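Local atomic coordinates of alpha-rhamnosidase (Dictyoglomus thermophilum, PDB entry 6I60), a protein that probably hydrolyses terminal non-reducing alpha-L-rhamnose residues in alpha-L-rhamnosides. Residues W55-L60 and E64-Y69; V117-W120 and E126-F129; K861-L864 and G869-E872. One frame throughout, in Å; residues are numbered along the deposited sequence.

Contact 1: residues W55-L60 and E64-Y69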
# COMPACT_ATOMS: atom_id res chain seq x y z
N TRP A 55 18.63 -9.97 -0.69
CA TRP A 55 18.64 -11.40 -0.94
C TRP A 55 18.23 -12.13 0.33
O TRP A 55 18.34 -11.60 1.44
CB TRP A 55 20.01 -11.88 -1.41
CG TRP A 55 21.11 -11.50 -0.47
CD1 TRP A 55 21.48 -12.15 0.68
CD2 TRP A 55 21.99 -10.38 -0.59
NE1 TRP A 55 22.53 -11.50 1.27
CE2 TRP A 55 22.86 -10.41 0.52
CE3 TRP A 55 22.13 -9.35 -1.53
CZ2 TRP A 55 23.86 -9.45 0.71
CZ3 TRP A 55 23.11 -8.40 -1.33
CH2 TRP A 55 23.96 -8.46 -0.22
N LYS A 56 17.77 -13.37 0.15
CA LYS A 56 17.40 -14.25 1.25
C LYS A 56 18.39 -15.41 1.34
O LYS A 56 19.11 -15.72 0.39
CB LYS A 56 15.97 -14.79 1.06
CG LYS A 56 14.91 -13.71 1.00
CD LYS A 56 13.58 -14.26 0.51
CE LYS A 56 12.50 -13.18 0.53
NZ LYS A 56 12.28 -12.63 1.89
N LEU A 57 18.40 -16.06 2.51
CA LEU A 57 19.40 -17.08 2.80
C LEU A 57 18.73 -18.37 3.26
O LEU A 57 17.62 -18.36 3.80
CB LEU A 57 20.38 -16.61 3.87
CG LEU A 57 21.12 -15.31 3.54
CD1 LEU A 57 21.90 -14.81 4.74
CD2 LEU A 57 22.04 -15.52 2.35
N ARG A 58 19.43 -19.48 3.03
CA ARG A 58 18.97 -20.80 3.43
C ARG A 58 20.18 -21.67 3.72
O ARG A 58 21.14 -21.67 2.95
CB ARG A 58 18.11 -21.44 2.32
CG ARG A 58 17.87 -22.93 2.50
CD ARG A 58 16.39 -23.27 2.45
NE ARG A 58 16.15 -24.67 2.10
CZ ARG A 58 14.97 -25.15 1.72
NH1 ARG A 58 13.91 -24.35 1.64
NH2 ARG A 58 14.84 -26.44 1.42
N HIS A 59 20.14 -22.40 4.83
CA HIS A 59 21.26 -23.23 5.25
C HIS A 59 20.75 -24.60 5.68
O HIS A 59 19.59 -24.76 6.04
CB HIS A 59 22.05 -22.57 6.39
CG HIS A 59 23.48 -23.02 6.47
ND1 HIS A 59 23.87 -24.13 7.18
CD2 HIS A 59 24.61 -22.50 5.94
CE1 HIS A 59 25.17 -24.28 7.08
NE2 HIS A 59 25.65 -23.31 6.33
N LEU A 60 21.66 -25.58 5.63
CA LEU A 60 21.30 -26.92 6.08
C LEU A 60 21.19 -27.00 7.59
O LEU A 60 20.33 -27.70 8.13
CB LEU A 60 22.34 -27.93 5.58
CG LEU A 60 22.41 -28.18 4.07
CD1 LEU A 60 23.67 -28.96 3.72
CD2 LEU A 60 21.16 -28.91 3.59
N GLU A 64 22.15 -20.53 12.18
CA GLU A 64 23.05 -19.95 11.19
C GLU A 64 22.70 -18.49 10.95
O GLU A 64 21.54 -18.08 11.06
CB GLU A 64 23.00 -20.74 9.88
CG GLU A 64 23.90 -21.96 9.85
CD GLU A 64 25.38 -21.60 9.90
OE1 GLU A 64 25.71 -20.42 9.67
OE2 GLU A 64 26.20 -22.50 10.17
N LYS A 65 23.73 -17.70 10.64
CA LYS A 65 23.57 -16.27 10.44
C LYS A 65 24.69 -15.78 9.53
O LYS A 65 25.83 -16.24 9.64
CB LYS A 65 23.57 -15.52 11.78
CG LYS A 65 24.45 -14.28 11.83
CD LYS A 65 24.18 -13.47 13.09
CE LYS A 65 25.41 -12.67 13.51
NZ LYS A 65 25.14 -11.83 14.71
N GLN A 66 24.36 -14.86 8.63
CA GLN A 66 25.34 -14.34 7.68
C GLN A 66 26.39 -13.50 8.41
O GLN A 66 26.04 -12.63 9.22
CB GLN A 66 24.66 -13.51 6.60
CG GLN A 66 25.63 -12.74 5.71
CD GLN A 66 24.92 -11.81 4.74
OE1 GLN A 66 24.19 -12.25 3.86
NE2 GLN A 66 25.14 -10.51 4.91
N THR A 67 27.66 -13.75 8.11
CA THR A 67 28.76 -12.96 8.65
C THR A 67 29.48 -12.12 7.62
O THR A 67 30.16 -11.16 7.99
CB THR A 67 29.78 -13.87 9.34
OG1 THR A 67 30.30 -14.81 8.40
CG2 THR A 67 29.14 -14.62 10.50
N ALA A 68 29.35 -12.44 6.33
CA ALA A 68 30.00 -11.67 5.28
C ALA A 68 29.26 -11.90 3.97
O ALA A 68 28.64 -12.95 3.77
CB ALA A 68 31.48 -12.05 5.14
N TYR A 69 29.35 -10.92 3.08
CA TYR A 69 28.75 -11.02 1.76
C TYR A 69 29.68 -10.38 0.73
O TYR A 69 30.59 -9.62 1.07
CB TYR A 69 27.36 -10.35 1.70
CG TYR A 69 27.40 -8.84 1.76
CD1 TYR A 69 27.49 -8.07 0.61
CD2 TYR A 69 27.34 -8.18 2.98
CE1 TYR A 69 27.53 -6.69 0.66
CE2 TYR A 69 27.37 -6.80 3.05
CZ TYR A 69 27.47 -6.06 1.89
OH TYR A 69 27.51 -4.69 1.95
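The indole of Trp-55 receives Gln-66 OE1 at its edge, in the ring plane, and the ring of Tyr-69 leans obliquely against its six-membered end; on His-59, one face of the imidazole is taken by the CG methylene of Glu-64. These side chains bridge the turn between strand 52-56 and strand 68-74, which lie in different sheets of the N-terminal immunoglobulin-like domain. The backbones therefore stay well apart, with Trp-55 CA and Tyr-69 CA separated by 10.5 Å. The indole N-H points almost straight at the amide, Trp-55 NE1 to Gln-66 OE1 being 3.2 Å with an angle of 172° at the hydrogen, and it uses a lone pair in the carbonyl plane. Gln-66 spans the distance because CG stands opposite its own backbone N (chi1 170°) and the chain runs extended beyond. Its NE2 donates to the backbone oxygens of Ser-95 and Glu-97, which fixes the amide's orientation and turns OE1 to the tryptophan. Leu-57 CD1 rests against Gln-66 CB at 3.6 Å, flanking this bond with apolar surface. Trp-55 CH2 lies 3.6 Å from Tyr-69 CD1, the two rings inclined by 51°. With a leucine in place of Trp-55, the buried OE1 of Gln-66 would probably lose its N-H donor and Tyr-69 its aromatic neighbour. Farther along, Glu-64 is bent at chi2 and lays its carboxylate roughly parallel to the imidazole, while OE1 accepts from Ser-122 N and His-59 ND1 bonds with Glu-61 N. In the CH-pi contact here, Glu-64 CG sits 3.4 Å from His-59 ND1.

Contact 2: residues V117-W120 and E126-F129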
# COMPACT_ATOMS: atom_id res chain seq x y z
N VAL A 117 25.76 -12.81 -5.97
CA VAL A 117 26.18 -12.53 -4.60
C VAL A 117 26.52 -13.84 -3.90
O VAL A 117 25.88 -14.87 -4.14
CB VAL A 117 25.10 -11.72 -3.83
CG1 VAL A 117 23.86 -12.56 -3.59
CG2 VAL A 117 25.65 -11.19 -2.52
N ARG A 118 27.54 -13.80 -3.06
CA ARG A 118 27.90 -14.89 -2.15
C ARG A 118 27.73 -14.42 -0.72
O ARG A 118 27.69 -13.22 -0.43
CB ARG A 118 29.34 -15.35 -2.37
CG ARG A 118 29.65 -15.87 -3.76
CD ARG A 118 31.06 -16.43 -3.85
NE ARG A 118 32.06 -15.50 -3.32
CZ ARG A 118 33.30 -15.38 -3.80
NH1 ARG A 118 33.69 -16.13 -4.82
NH2 ARG A 118 34.14 -14.51 -3.25
N TRP A 119 27.63 -15.38 0.20
CA TRP A 119 27.49 -15.07 1.61
C TRP A 119 28.31 -16.06 2.43
O TRP A 119 28.51 -17.21 2.03
CB TRP A 119 26.02 -15.11 2.05
CG TRP A 119 25.45 -16.49 2.20
CD1 TRP A 119 25.21 -17.38 1.20
CD2 TRP A 119 25.04 -17.12 3.42
NE1 TRP A 119 24.68 -18.54 1.72
CE2 TRP A 119 24.57 -18.40 3.08
CE3 TRP A 119 25.03 -16.73 4.76
CZ2 TRP A 119 24.09 -19.30 4.03
CZ3 TRP A 119 24.55 -17.62 5.71
CH2 TRP A 119 24.09 -18.89 5.34
N TRP A 120 28.81 -15.58 3.56
CA TRP A 120 29.57 -16.40 4.50
C TRP A 120 28.70 -16.68 5.72
O TRP A 120 28.13 -15.75 6.30
CB TRP A 120 30.87 -15.70 4.90
CG TRP A 120 31.95 -15.79 3.87
CD1 TRP A 120 33.04 -16.60 3.90
CD2 TRP A 120 32.05 -15.02 2.66
NE1 TRP A 120 33.82 -16.40 2.78
CE2 TRP A 120 33.23 -15.44 2.00
CE3 TRP A 120 31.26 -14.03 2.06
CZ2 TRP A 120 33.64 -14.89 0.78
CZ3 TRP A 120 31.67 -13.50 0.85
CH2 TRP A 120 32.84 -13.93 0.23
N GLU A 126 32.43 -20.39 2.90
CA GLU A 126 32.05 -19.65 1.71
C GLU A 126 30.99 -20.42 0.92
O GLU A 126 31.06 -21.64 0.78
CB GLU A 126 33.28 -19.41 0.83
CG GLU A 126 33.02 -18.54 -0.38
CD GLU A 126 34.17 -18.57 -1.37
OE1 GLU A 126 34.33 -17.60 -2.14
OE2 GLU A 126 34.93 -19.57 -1.37
N SER A 127 30.00 -19.68 0.41
CA SER A 127 28.90 -20.21 -0.37
C SER A 127 29.12 -19.97 -1.85
O SER A 127 29.81 -19.02 -2.24
CB SER A 127 27.58 -19.57 0.06
OG SER A 127 26.69 -19.44 -1.04
N PRO A 128 28.56 -20.81 -2.72
CA PRO A 128 28.66 -20.57 -4.16
C PRO A 128 27.94 -19.29 -4.56
O PRO A 128 27.15 -18.72 -3.81
CB PRO A 128 27.99 -21.80 -4.78
CG PRO A 128 28.02 -22.84 -3.71
CD PRO A 128 27.90 -22.10 -2.42
N PHE A 129 28.24 -18.84 -5.77
CA PHE A 129 27.62 -17.63 -6.29
C PHE A 129 26.15 -17.88 -6.61
O PHE A 129 25.75 -18.98 -6.98
CB PHE A 129 28.35 -17.14 -7.54
CG PHE A 129 29.33 -16.03 -7.28
CD1 PHE A 129 28.88 -14.77 -6.93
CD2 PHE A 129 30.69 -16.24 -7.40
CE1 PHE A 129 29.78 -13.74 -6.69
CE2 PHE A 129 31.59 -15.22 -7.17
CZ PHE A 129 31.13 -13.97 -6.81
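Trp-120 and Glu-126 form a single backbone bridge between strand 117-120 and the irregular segment 126-129, which run in nearly opposite directions and are further joined by a weak hydrogen bond of 3.3 Å from Ser-127 N to Trp-119 O. Most of the remaining contact is made by side chains, and Arg-118 lies at its middle. Glu-126 OE1 sits over the centre of one face of its guanidinium, and the rim of the Phe-129 ring, at CZ, lies off-centre over the opposite face. Arg-118 NH1 and Glu-126 OE1 are 3.1 Å apart in a salt bridge, but the oxygen stands above the flat group, so the attraction is between charges and not a directed hydrogen bond. On the other side Arg-118 CG stands over the middle of the phenyl ring, 3.5 Å from the Phe-129 centroid, in a CH-pi contact. A bend at chi3 (-50°) then carries the guanidinium along the ring toward its CE2 edge, tilted 36° from the phenyl plane.

Glu-126 also packs against Trp-120. With CG anti to the backbone N (chi1 -175°) and the chain extended, it lies alongside the indole and points the same way; its CA is 4.1 Å from the centroid of the Trp-120 five-membered ring, over the face. Trp-119 projects to the other side of the strand, where its CD1 comes within 3.4 Å of Ser-127 CB. Trp-119 NE1 is hydrogen-bonded to the backbone oxygen of Tyr-30, tying this side to the chain's N-terminal stretch. Segment 126-129 thus forms the irregular return arm of a hairpin-like connection between antiparallel strands 112-120 and 133-137, neighbours in one sheet of the immunoglobulin-like domain.

Contact 3: residues K861-L864 and G869-E872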
# COMPACT_ATOMS: atom_id res chain seq x y z
N LYS A 861 -2.52 -19.12 13.95
CA LYS A 861 -1.27 -19.19 13.21
C LYS A 861 -1.09 -17.93 12.38
O LYS A 861 -2.04 -17.44 11.77
CB LYS A 861 -1.21 -20.42 12.29
CG LYS A 861 -0.17 -20.28 11.18
CD LYS A 861 -0.44 -21.21 10.03
CE LYS A 861 0.82 -21.47 9.22
NZ LYS A 861 0.69 -22.63 8.30
N ALA A 862 0.14 -17.42 12.37
CA ALA A 862 0.54 -16.36 11.45
C ALA A 862 1.81 -16.81 10.74
O ALA A 862 2.80 -17.16 11.40
CB ALA A 862 0.77 -15.04 12.18
N ARG A 863 1.79 -16.82 9.41
CA ARG A 863 2.95 -17.14 8.60
C ARG A 863 3.27 -15.92 7.74
O ARG A 863 2.44 -15.50 6.93
CB ARG A 863 2.71 -18.37 7.74
CG ARG A 863 3.84 -18.67 6.76
CD ARG A 863 3.50 -19.85 5.86
NE ARG A 863 2.75 -19.44 4.67
CZ ARG A 863 3.29 -18.87 3.60
NH1 ARG A 863 4.59 -18.63 3.55
NH2 ARG A 863 2.52 -18.53 2.57
N LEU A 864 4.47 -15.36 7.91
CA LEU A 864 4.88 -14.17 7.20
C LEU A 864 6.09 -14.47 6.32
O LEU A 864 6.94 -15.29 6.66
CB LEU A 864 5.24 -13.03 8.18
CG LEU A 864 4.36 -12.85 9.41
CD1 LEU A 864 5.13 -12.15 10.52
CD2 LEU A 864 3.11 -12.08 9.06
N GLY A 869 13.08 -13.96 5.03
CA GLY A 869 12.54 -15.26 4.70
C GLY A 869 11.20 -15.54 5.34
O GLY A 869 10.43 -14.62 5.60
N GLU A 870 10.91 -16.81 5.60
CA GLU A 870 9.63 -17.22 6.14
C GLU A 870 9.66 -17.19 7.67
O GLU A 870 10.58 -17.73 8.29
CB GLU A 870 9.26 -18.62 5.66
CG GLU A 870 8.35 -18.64 4.44
CD GLU A 870 7.46 -19.87 4.41
OE1 GLU A 870 6.97 -20.22 3.31
OE2 GLU A 870 7.25 -20.48 5.47
N VAL A 871 8.65 -16.55 8.26
CA VAL A 871 8.47 -16.51 9.71
C VAL A 871 7.10 -17.09 10.02
O VAL A 871 6.09 -16.67 9.43
CB VAL A 871 8.59 -15.07 10.25
CG1 VAL A 871 8.37 -15.06 11.76
CG2 VAL A 871 9.94 -14.47 9.90
N GLU A 872 7.05 -18.05 10.93
CA GLU A 872 5.82 -18.77 11.22
C GLU A 872 5.66 -18.98 12.72
O GLU A 872 6.63 -19.17 13.44
CB GLU A 872 5.79 -20.13 10.50
CG GLU A 872 4.41 -20.77 10.42
CD GLU A 872 4.39 -21.99 9.54
OE1 GLU A 872 4.26 -21.84 8.30
OE2 GLU A 872 4.50 -23.12 10.07
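Arg-863 reaches Glu-870 through a chain whose CG is set opposite the backbone N (chi1 174°); the turn at chi3 (86°) sets NE away from Glu-870, and the next torsion (chi4 78°) brings NH1 back round to it. Glu-870 extends beyond CG to meet it, and Arg-863 NH1 comes to 2.9 Å from Glu-870 OE1 in a salt bridge. The guanidinium and carboxylate planes are clearly inclined to each other, so the bridge is not the flat, two-pronged kind. Arg-863 NE makes a second salt bridge, to Glu-467 on the adjoining strand 466-470; two acids thereby grip different parts of the same guanidinium and should favour its positive charge.

Glu-872, also extended, lays its carboxylate beside the aliphatic parts of Lys-861 and Arg-863. Its OE1 is 3.2 Å from Arg-863 CD. A long ion pair of 3.7 Å links Glu-872 OE1 to Lys-861 NZ. The other oxygen, OE2, is hydrogen-bonded to Asn-874 ND2.

Beneath these charges lies a beta hairpin of the C-terminal domain, strands 859-866 and 869-877, within an antiparallel sheet that strand 466-470 joins at its edge. Arg-863 and Glu-872 face each other as a non-hydrogen-bonded pair, whereas Leu-864 and Val-871 form a hydrogen-bonded one. Leu-864 N to Val-871 O measures 2.6 Å and Val-871 N to Leu-864 O 2.7 Å, both nearly straight. CA-H...O contacts add to them, among them Glu-872 CA to Ala-862 O at 3.4 Å.

The side chains of Leu-864 and Val-871 project from the sheet face away from Arg-863 and Glu-872, their CB atoms 4.4 Å apart. Both rest on Val-837; Leu-864 also touches Tyr-831 of helix 826-835, and Val-871 touches Ile-847 and Phe-849 of strand 846-849.

Contacts 1 and 2 follow one another along the chain within the N-terminal immunoglobulin-like domain, their centres 9 Å apart. They meet on one sheet, in which strands 68-74 and 112-120 are neighbours: Thr-67 and Ala-68 both face Trp-120 in a classic beta bulge, and Leu-57 packs on Trp-119. Contact 3 comes some 730 residues later, in the C-terminal domain, with centres about 18 Å from contact 1 and about 25 Å from contact 2. Even so, the N-terminal domain and the C-terminal part of the chain touch: Lys-56 lies beside Gly-869, Gln-66 N bonds to Asn-891 OD1 and Glu-64 N to Ser-934 OG. The immunoglobulin-like domain thus docks there through its contact 1 side.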